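Long-range contacts in membrane-bound lytic murein transglycosylase (Agrobacterium tumefaciens, PDB 2PNW), which probably cleaves the glycan strands of peptidoglycan without adding water, leaving 1,6-anhydromuramyl ends, as lytic transglycosylases of the MltA family do: residues G284-V289 / L321-G326; T99-P104 / R334-T339; S154-R159 / A208-V213. All blocks are in the same frame, centred on the assembly; numbering follows the deposited sequence.

Overall arrangement
Interactions 1 and 2 lie side by side near the centre of the molecule, their centres about 8 Å apart, and are joined because strand 286-288 of interaction 1 pairs antiparallel with strand 334-341 of interaction 2, with backbone hydrogen bonds from Ala288 to Asp336 and, just before the strand, from Gly284 to Phe338. Interaction 3 is remote, its centre about 25 Å from that of interaction 1 and about 24 Å from that of interaction 2. Along the chain, segment 99-104 comes first, then both halves of interaction 3, then 284-289, 321-326 and 334-339. Interaction 2 therefore ties the MltA-specific insert domain to the 3D domain, whereas interactions 1 and 3 each stay within one of them.

Interaction 1: G284-V289 / L321-G326; sequences GRALAV and LALDTG
A buried parallel strand pairing within the 3D domain joins Ala286, Leu287 and Ala288 to Leu321, Ala322 and Asp324. The axes of the short strands are 61° apart, and the backbone bonds continue to either side of a beta bulge. Leu321 uses both of its backbone groups: its N donates to Arg285 O (2.9 Å), and its O accepts Leu287 N (2.8 Å). Leu287 O then takes Leu323 N at 2.9 Å. The partner of Ala288 is Asp324, not Leu323, so the bulge inserts one extra residue on the 321-326 side. Parallel pairing of this kind, with strand 334-341 antiparallel on strand 286-288, fits the double-psi beta-barrel clan to which 3D domains belong. Beyond the bulge Val289 N reaches Asp324 O (3.0 Å), and Thr325 OG1 donates to Val289 O over 2.7 Å, nearly along the C=O axis. Its chi1 of -172°, with OG1 anti to the backbone N, points the hydroxyl at that carbonyl.

Side-chain packing differs between the two faces. Ala288 CB and Asp324 CB meet at 3.8 Å on the face that also holds Ala286 and Leu321. The carboxylate of Asp324 is held by its own neighbourhood: OD1 accepts Ala276 N and, weakly, Thr325 N. Leu287 and Ala322 look to the opposite face, toward Phe300 of strand 299-304. At the end of the pairing both methyls of Val289 bear on Ala322 CB, CG1 at 3.8 Å and CG2 at nearly the same separation.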
loop_
_atom_site.group_PDB
_atom_site.type_symbol
_atom_site.label_atom_id
_atom_site.label_comp_id
_atom_site.label_asym_id
_atom_site.label_seq_id
_atom_site.Cartn_x
_atom_site.Cartn_y
_atom_site.Cartn_z
ATOM N N GLY A 284 9.121 7.514 2.866
ATOM C CA GLY A 284 9.325 8.610 1.931
ATOM C C GLY A 284 9.811 8.177 0.553
ATOM O O GLY A 284 9.912 9.002 -0.341
ATOM N N ARG A 285 10.082 6.883 0.357
ATOM C CA ARG A 285 10.647 6.430 -0.922
ATOM C C ARG A 285 9.900 5.257 -1.563
ATOM O O ARG A 285 10.255 4.840 -2.658
ATOM C CB ARG A 285 12.130 6.055 -0.756
ATOM C CG ARG A 285 13.051 7.244 -0.424
ATOM C CD ARG A 285 13.341 8.047 -1.675
ATOM N NE ARG A 285 13.939 9.337 -1.324
ATOM C CZ ARG A 285 14.460 10.186 -2.205
ATOM N NH1 ARG A 285 14.477 9.884 -3.502
ATOM N NH2 ARG A 285 14.958 11.351 -1.774
ATOM N N ALA A 286 8.913 4.697 -0.863
ATOM C CA ALA A 286 8.089 3.634 -1.402
ATOM C C ALA A 286 6.725 4.154 -1.842
ATOM O O ALA A 286 6.039 4.868 -1.088
ATOM C CB ALA A 286 7.903 2.519 -0.368
ATOM N N LEU A 287 6.312 3.751 -3.042
ATOM C CA LEU A 287 5.044 4.197 -3.606
ATOM C C LEU A 287 4.176 2.979 -3.847
ATOM O O LEU A 287 4.669 1.964 -4.332
ATOM C CB LEU A 287 5.312 4.869 -4.945
ATOM C CG LEU A 287 4.160 5.530 -5.714
ATOM C CD1 LEU A 287 3.691 6.818 -5.018
ATOM C CD2 LEU A 287 4.610 5.828 -7.133
ATOM N N ALA A 288 2.883 3.089 -3.540
ATOM C CA ALA A 288 1.925 2.036 -3.889
ATOM C C ALA A 288 1.314 2.454 -5.210
ATOM O O ALA A 288 1.082 3.655 -5.435
ATOM C CB ALA A 288 0.858 1.865 -2.818
ATOM N N VAL A 289 1.121 1.483 -6.094
ATOM C CA VAL A 289 0.681 1.760 -7.470
ATOM C C VAL A 289 -0.435 0.792 -7.831
ATOM O O VAL A 289 -0.724 -0.145 -7.080
ATOM C CB VAL A 289 1.861 1.582 -8.468
ATOM C CG1 VAL A 289 2.992 2.564 -8.130
ATOM C CG2 VAL A 289 2.372 0.107 -8.438
ATOM N N LEU A 321 10.334 3.905 -5.420
ATOM C CA LEU A 321 10.135 2.598 -6.023
ATOM C C LEU A 321 8.718 2.136 -5.766
ATOM O O LEU A 321 8.162 2.389 -4.695
ATOM C CB LEU A 321 11.121 1.564 -5.486
ATOM C CG LEU A 321 12.605 1.830 -5.803
ATOM C CD1 LEU A 321 13.453 0.951 -4.906
ATOM C CD2 LEU A 321 12.893 1.548 -7.270
ATOM N N ALA A 322 8.142 1.452 -6.756
ATOM C CA ALA A 322 6.789 0.882 -6.615
ATOM C C ALA A 322 6.871 -0.386 -5.784
ATOM O O ALA A 322 7.284 -1.425 -6.289
ATOM C CB ALA A 322 6.205 0.570 -7.998
ATOM N N LEU A 323 6.510 -0.304 -4.504
ATOM C CA LEU A 323 6.742 -1.431 -3.601
ATOM C C LEU A 323 5.452 -1.926 -2.931
ATOM O O LEU A 323 5.492 -2.796 -2.065
ATOM C CB LEU A 323 7.782 -1.044 -2.532
ATOM C CG LEU A 323 9.212 -0.851 -3.093
ATOM C CD1 LEU A 323 10.070 -0.337 -1.967
ATOM C CD2 LEU A 323 9.760 -2.159 -3.651
ATOM N N ASP A 324 4.300 -1.383 -3.337
ATOM C CA ASP A 324 3.045 -1.822 -2.716
ATOM C C ASP A 324 1.872 -1.545 -3.649
ATOM O O ASP A 324 2.041 -0.959 -4.703
ATOM C CB ASP A 324 2.833 -1.097 -1.364
ATOM C CG ASP A 324 1.839 -1.831 -0.434
ATOM O OD1 ASP A 324 1.424 -3.007 -0.707
ATOM O OD2 ASP A 324 1.480 -1.217 0.596
ATOM N N THR A 325 0.687 -1.999 -3.260
ATOM C CA THR A 325 -0.525 -1.676 -4.011
ATOM C C THR A 325 -1.644 -1.502 -2.982
ATOM O O THR A 325 -1.436 -1.730 -1.785
ATOM C CB THR A 325 -0.855 -2.763 -5.093
ATOM O OG1 THR A 325 -1.941 -2.323 -5.930
ATOM C CG2 THR A 325 -1.200 -4.126 -4.448
ATOM N N GLY A 326 -2.808 -1.052 -3.436
ATOM C CA GLY A 326 -3.964 -0.915 -2.552
ATOM C C GLY A 326 -5.205 -0.890 -3.409
ATOM O O GLY A 326 -5.149 -0.482 -4.580
#

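Interaction 2: T99-P104 / R334-T339; sequences TAFYEP and RGDIFT
Thr99, Arg334 and Asp336 meet at a single hydroxyl. Arg334 approaches end-on, and both NH1 (2.9 Å) and NH2 (3.2 Å) donate to Thr99 OG1, which lies in the guanidinium plane. The hydroxyl donates a hydrogen bond to Asp336 OD1, 2.7 Å away, meeting that oxygen from above the carboxylate plane, 57° out of it. Three bonds thus fix the rotation of the threonine.

Phe101 packs farther along. With its CG between the backbone N and the carbonyl carbon (chi1 76°), the ring swings toward the partner strand, where CE2 comes 3.4 Å from Asp336 O at the ring edge. Phe338 CD1 lies over one face, 3.7 Å from Phe101 CE1. The two ring planes make 54° with centroids 5.3 Å apart, an oblique pairing. On the other side of the strands, Ala100 CB touches Thr339 CG2 at 3.9 Å.

The backbones themselves pair in parallel: Thr99 N to Gly335 O, Ile337 N to Thr99 O, Phe101 N to Ile337 O and Thr339 N to Phe101 O. This joins a strand of the MltA-specific insert domain to the 3D domain, consistent with the double-psi beta-barrel clan to which the latter belongs.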
loop_
_atom_site.group_PDB
_atom_site.type_symbol
_atom_site.label_atom_id
_atom_site.label_comp_id
_atom_site.label_asym_id
_atom_site.label_seq_id
_atom_site.Cartn_x
_atom_site.Cartn_y
_atom_site.Cartn_z
ATOM N N THR A 99 -1.993 10.245 -2.854
ATOM C CA THR A 99 -2.390 10.266 -1.472
ATOM C C THR A 99 -1.225 9.667 -0.683
ATOM O O THR A 99 -0.116 9.481 -1.242
ATOM C CB THR A 99 -3.727 9.533 -1.259
ATOM O OG1 THR A 99 -3.656 8.218 -1.827
ATOM C CG2 THR A 99 -4.880 10.301 -1.955
ATOM N N ALA A 100 -1.428 9.395 0.602
ATOM C CA ALA A 100 -0.331 8.818 1.398
ATOM C C ALA A 100 -0.842 7.773 2.366
ATOM O O ALA A 100 -2.034 7.767 2.711
ATOM C CB ALA A 100 0.461 9.902 2.131
ATOM N N PHE A 101 0.059 6.896 2.808
ATOM C CA PHE A 101 -0.272 5.876 3.794
ATOM C C PHE A 101 0.911 5.688 4.735
ATOM O O PHE A 101 1.992 6.246 4.494
ATOM C CB PHE A 101 -0.726 4.557 3.116
ATOM C CG PHE A 101 0.398 3.728 2.512
ATOM C CD1 PHE A 101 0.704 2.473 3.041
ATOM C CD2 PHE A 101 1.068 4.147 1.377
ATOM C CE1 PHE A 101 1.719 1.661 2.450
ATOM C CE2 PHE A 101 2.066 3.346 0.776
ATOM C CZ PHE A 101 2.394 2.119 1.332
ATOM N N TYR A 102 0.716 4.945 5.818
ATOM C CA TYR A 102 1.763 4.842 6.842
ATOM C C TYR A 102 1.532 3.552 7.588
ATOM O O TYR A 102 0.539 2.875 7.319
ATOM C CB TYR A 102 1.748 6.060 7.789
ATOM C CG TYR A 102 0.594 6.108 8.768
ATOM C CD1 TYR A 102 0.818 5.982 10.147
ATOM C CD2 TYR A 102 -0.724 6.276 8.318
ATOM C CE1 TYR A 102 -0.261 6.033 11.063
ATOM C CE2 TYR A 102 -1.791 6.309 9.218
ATOM C CZ TYR A 102 -1.555 6.202 10.566
ATOM O OH TYR A 102 -2.621 6.254 11.444
ATOM N N GLU A 103 2.476 3.173 8.451
ATOM C CA GLU A 103 2.329 2.002 9.316
ATOM C C GLU A 103 1.952 2.533 10.699
ATOM O O GLU A 103 2.832 3.111 11.374
ATOM C CB GLU A 103 3.671 1.275 9.448
ATOM C CG GLU A 103 3.591 -0.077 10.170
ATOM C CD GLU A 103 4.978 -0.740 10.400
ATOM O OE1 GLU A 103 6.019 -0.033 10.448
ATOM O OE2 GLU A 103 5.007 -1.975 10.609
ATOM N N PRO A 104 0.676 2.362 11.131
ATOM C CA PRO A 104 0.367 2.865 12.462
ATOM C C PRO A 104 0.948 2.038 13.593
ATOM O O PRO A 104 1.195 0.826 13.460
ATOM C CB PRO A 104 -1.185 2.806 12.533
ATOM C CG PRO A 104 -1.657 2.593 11.096
ATOM C CD PRO A 104 -0.523 1.811 10.467
ATOM N N ARG A 334 -1.753 7.082 -10.586
ATOM C CA ARG A 334 -2.267 7.150 -9.227
ATOM C C ARG A 334 -1.267 6.493 -8.268
ATOM O O ARG A 334 -0.761 5.394 -8.552
ATOM C CB ARG A 334 -3.611 6.425 -9.157
ATOM C CG ARG A 334 -4.294 6.455 -7.802
ATOM C CD ARG A 334 -4.887 7.807 -7.446
ATOM N NE ARG A 334 -5.685 7.671 -6.221
ATOM C CZ ARG A 334 -5.220 7.810 -4.980
ATOM N NH1 ARG A 334 -3.953 8.120 -4.756
ATOM N NH2 ARG A 334 -6.046 7.648 -3.952
ATOM N N GLY A 335 -0.991 7.143 -7.138
ATOM C CA GLY A 335 -0.038 6.583 -6.175
ATOM C C GLY A 335 -0.331 6.891 -4.729
ATOM O O GLY A 335 -1.020 7.868 -4.402
ATOM N N ASP A 336 0.192 6.050 -3.843
ATOM C CA ASP A 336 0.055 6.271 -2.418
ATOM C C ASP A 336 1.482 6.304 -1.878
ATOM O O ASP A 336 2.205 5.297 -1.951
ATOM C CB ASP A 336 -0.685 5.100 -1.798
ATOM C CG ASP A 336 -1.727 5.515 -0.769
ATOM O OD1 ASP A 336 -1.908 6.709 -0.512
ATOM O OD2 ASP A 336 -2.382 4.619 -0.225
ATOM N N ILE A 337 1.871 7.448 -1.328
ATOM C CA ILE A 337 3.230 7.670 -0.806
ATOM C C ILE A 337 3.330 7.136 0.616
ATOM O O ILE A 337 2.538 7.517 1.489
ATOM C CB ILE A 337 3.576 9.196 -0.773
ATOM C CG1 ILE A 337 3.608 9.788 -2.190
ATOM C CG2 ILE A 337 4.880 9.458 -0.007
ATOM C CD1 ILE A 337 3.402 11.305 -2.205
ATOM N N PHE A 338 4.294 6.242 0.850
ATOM C CA PHE A 338 4.537 5.719 2.186
ATOM C C PHE A 338 5.321 6.728 3.029
ATOM O O PHE A 338 6.463 7.037 2.713
ATOM C CB PHE A 338 5.323 4.389 2.141
ATOM C CG PHE A 338 5.572 3.790 3.516
ATOM C CD1 PHE A 338 4.493 3.347 4.293
ATOM C CD2 PHE A 338 6.873 3.646 4.017
ATOM C CE1 PHE A 338 4.701 2.779 5.579
ATOM C CE2 PHE A 338 7.108 3.087 5.300
ATOM C CZ PHE A 338 6.009 2.659 6.090
ATOM N N THR A 339 4.718 7.239 4.106
ATOM C CA THR A 339 5.388 8.282 4.894
ATOM C C THR A 339 6.212 7.752 6.054
ATOM O O THR A 339 7.006 8.506 6.644
ATOM C CB THR A 339 4.406 9.345 5.447
ATOM O OG1 THR A 339 3.475 8.707 6.301
ATOM C CG2 THR A 339 3.672 10.072 4.336
#

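Interaction 3: S154-R159 / A208-V213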
loop_
_atom_site.group_PDB
_atom_site.type_symbol
_atom_site.label_atom_id
_atom_site.label_comp_id
_atom_site.label_asym_id
_atom_site.label_seq_id
_atom_site.Cartn_x
_atom_site.Cartn_y
_atom_site.Cartn_z
ATOM N N SER A 154 -18.163 -21.183 -0.496
ATOM C CA SER A 154 -19.167 -20.121 -0.401
ATOM C C SER A 154 -18.472 -18.773 -0.132
ATOM O O SER A 154 -17.240 -18.714 -0.005
ATOM C CB SER A 154 -20.207 -20.500 0.653
ATOM O OG SER A 154 -19.635 -20.582 1.943
ATOM N N TYR A 155 -19.224 -17.680 -0.077
ATOM C CA TYR A 155 -18.610 -16.390 0.258
ATOM C C TYR A 155 -18.209 -16.353 1.743
ATOM O O TYR A 155 -18.972 -16.825 2.608
ATOM C CB TYR A 155 -19.587 -15.236 -0.075
ATOM C CG TYR A 155 -19.754 -15.060 -1.566
ATOM C CD1 TYR A 155 -18.724 -14.527 -2.343
ATOM C CD2 TYR A 155 -20.929 -15.488 -2.205
ATOM C CE1 TYR A 155 -18.862 -14.389 -3.728
ATOM C CE2 TYR A 155 -21.078 -15.371 -3.586
ATOM C CZ TYR A 155 -20.038 -14.824 -4.327
ATOM O OH TYR A 155 -20.184 -14.676 -5.662
ATOM N N PHE A 156 -17.049 -15.759 2.039
ATOM C CA PHE A 156 -16.616 -15.630 3.421
ATOM C C PHE A 156 -17.456 -14.515 4.065
ATOM O O PHE A 156 -17.848 -13.568 3.368
ATOM C CB PHE A 156 -15.111 -15.328 3.500
ATOM C CG PHE A 156 -14.541 -15.589 4.855
ATOM C CD1 PHE A 156 -14.137 -16.874 5.225
ATOM C CD2 PHE A 156 -14.496 -14.556 5.811
ATOM C CE1 PHE A 156 -13.633 -17.113 6.526
ATOM C CE2 PHE A 156 -14.015 -14.795 7.094
ATOM C CZ PHE A 156 -13.581 -16.065 7.442
ATOM N N PRO A 157 -17.778 -14.643 5.368
ATOM C CA PRO A 157 -18.485 -13.554 6.075
ATOM C C PRO A 157 -17.846 -12.165 5.858
ATOM O O PRO A 157 -16.649 -12.073 5.571
ATOM C CB PRO A 157 -18.338 -13.972 7.531
ATOM C CG PRO A 157 -18.369 -15.452 7.473
ATOM C CD PRO A 157 -17.542 -15.798 6.273
ATOM N N ASP A 158 -18.636 -11.095 5.986
ATOM C CA ASP A 158 -18.113 -9.733 5.802
ATOM C C ASP A 158 -17.672 -9.109 7.125
ATOM O O ASP A 158 -17.790 -9.735 8.155
ATOM C CB ASP A 158 -19.131 -8.818 5.059
ATOM C CG ASP A 158 -20.411 -8.588 5.844
ATOM O OD1 ASP A 158 -20.543 -9.037 7.006
ATOM O OD2 ASP A 158 -21.305 -7.925 5.282
ATOM N N ARG A 159 -17.151 -7.885 7.066
ATOM C CA ARG A 159 -16.633 -7.197 8.244
ATOM C C ARG A 159 -17.661 -7.206 9.387
ATOM O O ARG A 159 -17.338 -7.529 10.553
ATOM C CB ARG A 159 -16.258 -5.751 7.863
ATOM C CG ARG A 159 -15.794 -4.874 9.056
ATOM C CD ARG A 159 -15.388 -3.488 8.607
ATOM N NE ARG A 159 -14.208 -3.512 7.746
ATOM C CZ ARG A 159 -12.961 -3.698 8.200
ATOM N NH1 ARG A 159 -12.751 -3.858 9.512
ATOM N NH2 ARG A 159 -11.945 -3.704 7.341
ATOM N N ALA A 208 -4.285 -11.907 4.002
ATOM C CA ALA A 208 -5.413 -12.289 3.157
ATOM C C ALA A 208 -6.573 -11.373 3.509
ATOM O O ALA A 208 -6.419 -10.493 4.354
ATOM C CB ALA A 208 -5.809 -13.769 3.411
ATOM N N LYS A 209 -7.719 -11.577 2.853
ATOM C CA LYS A 209 -8.900 -10.780 3.143
ATOM C C LYS A 209 -10.148 -11.603 2.877
ATOM O O LYS A 209 -10.117 -12.563 2.125
ATOM C CB LYS A 209 -8.896 -9.476 2.331
ATOM C CG LYS A 209 -8.884 -9.686 0.792
ATOM C CD LYS A 209 -8.705 -8.354 0.033
ATOM C CE LYS A 209 -8.623 -8.652 -1.462
ATOM N NZ LYS A 209 -8.704 -7.379 -2.248
ATOM N N ALA A 210 -11.258 -11.196 3.480
ATOM C CA ALA A 210 -12.533 -11.891 3.314
ATOM C C ALA A 210 -12.936 -12.082 1.833
ATOM O O ALA A 210 -13.588 -13.066 1.500
ATOM C CB ALA A 210 -13.635 -11.143 4.108
ATOM N N GLY A 211 -12.585 -11.130 0.976
ATOM C CA GLY A 211 -12.811 -11.238 -0.490
ATOM C C GLY A 211 -13.637 -10.087 -1.053
ATOM O O GLY A 211 -13.525 -9.723 -2.254
ATOM N N HIS A 212 -14.463 -9.501 -0.181
ATOM C CA HIS A 212 -15.379 -8.414 -0.588
ATOM C C HIS A 212 -14.626 -7.183 -1.018
ATOM O O HIS A 212 -13.499 -6.931 -0.575
ATOM C CB HIS A 212 -16.346 -8.082 0.557
ATOM C CG HIS A 212 -16.877 -9.304 1.220
ATOM N ND1 HIS A 212 -17.705 -10.187 0.569
ATOM C CD2 HIS A 212 -16.653 -9.828 2.449
ATOM C CE1 HIS A 212 -17.985 -11.199 1.372
ATOM N NE2 HIS A 212 -17.359 -11.003 2.522
ATOM N N VAL A 213 -15.262 -6.395 -1.875
ATOM C CA VAL A 213 -14.674 -5.145 -2.356
ATOM C C VAL A 213 -14.432 -4.194 -1.179
ATOM O O VAL A 213 -15.160 -4.230 -0.161
ATOM C CB VAL A 213 -15.592 -4.469 -3.454
ATOM C CG1 VAL A 213 -16.907 -3.936 -2.837
ATOM C CG2 VAL A 213 -14.850 -3.363 -4.199
HETATM O O HOH W 1 -15.272 -14.522 0.057
#
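His212 makes the direct polar contacts, to Phe156 and Pro157. Its imidazole turns its edge to two successive carbonyls, Phe156 O and Pro157 O, both lying near the ring plane. NE2 donates to Phe156 O at 2.7 Å and to Pro157 O at 3.3 Å. Both bonds are weak, the first because its N-H...O angle is only 128°, as expected when one N-H is divided between two acceptors. At the other ring nitrogen, ND1 is hydrogen-bonded to Tyr143 OH, so both nitrogens of the ring are engaged and its orientation is set.

A water supplies the second polar link. It accepts from Phe156 N (2.9 Å) and donates to Ala210 O (2.7 Å), bridging two backbone groups that do not bond directly.

Van der Waals contact is modest. Phe156, its CG anti to the backbone N (chi1 -163°), lays CD2 against Ala210 CB at 3.9 Å, and the same methyl sits 3.5 Å from Pro157 O. Asp158 CB rests 3.7 Å from His212 CD2.

The Asp158 carboxylate is used outside the contact. Asp158 is the N-cap of helix 159-163, its OD1 bonded to Ala161 N, and OD2 forms a salt bridge with Arg256.

Within the MltA-specific insert domain, the contact sets the connection between strand 152-154 and helix 159-163 against the turn that leaves strand 201-209, with Phe156 also reaching Leu127 of strand 127-129 and Lys147 of strand 145-149.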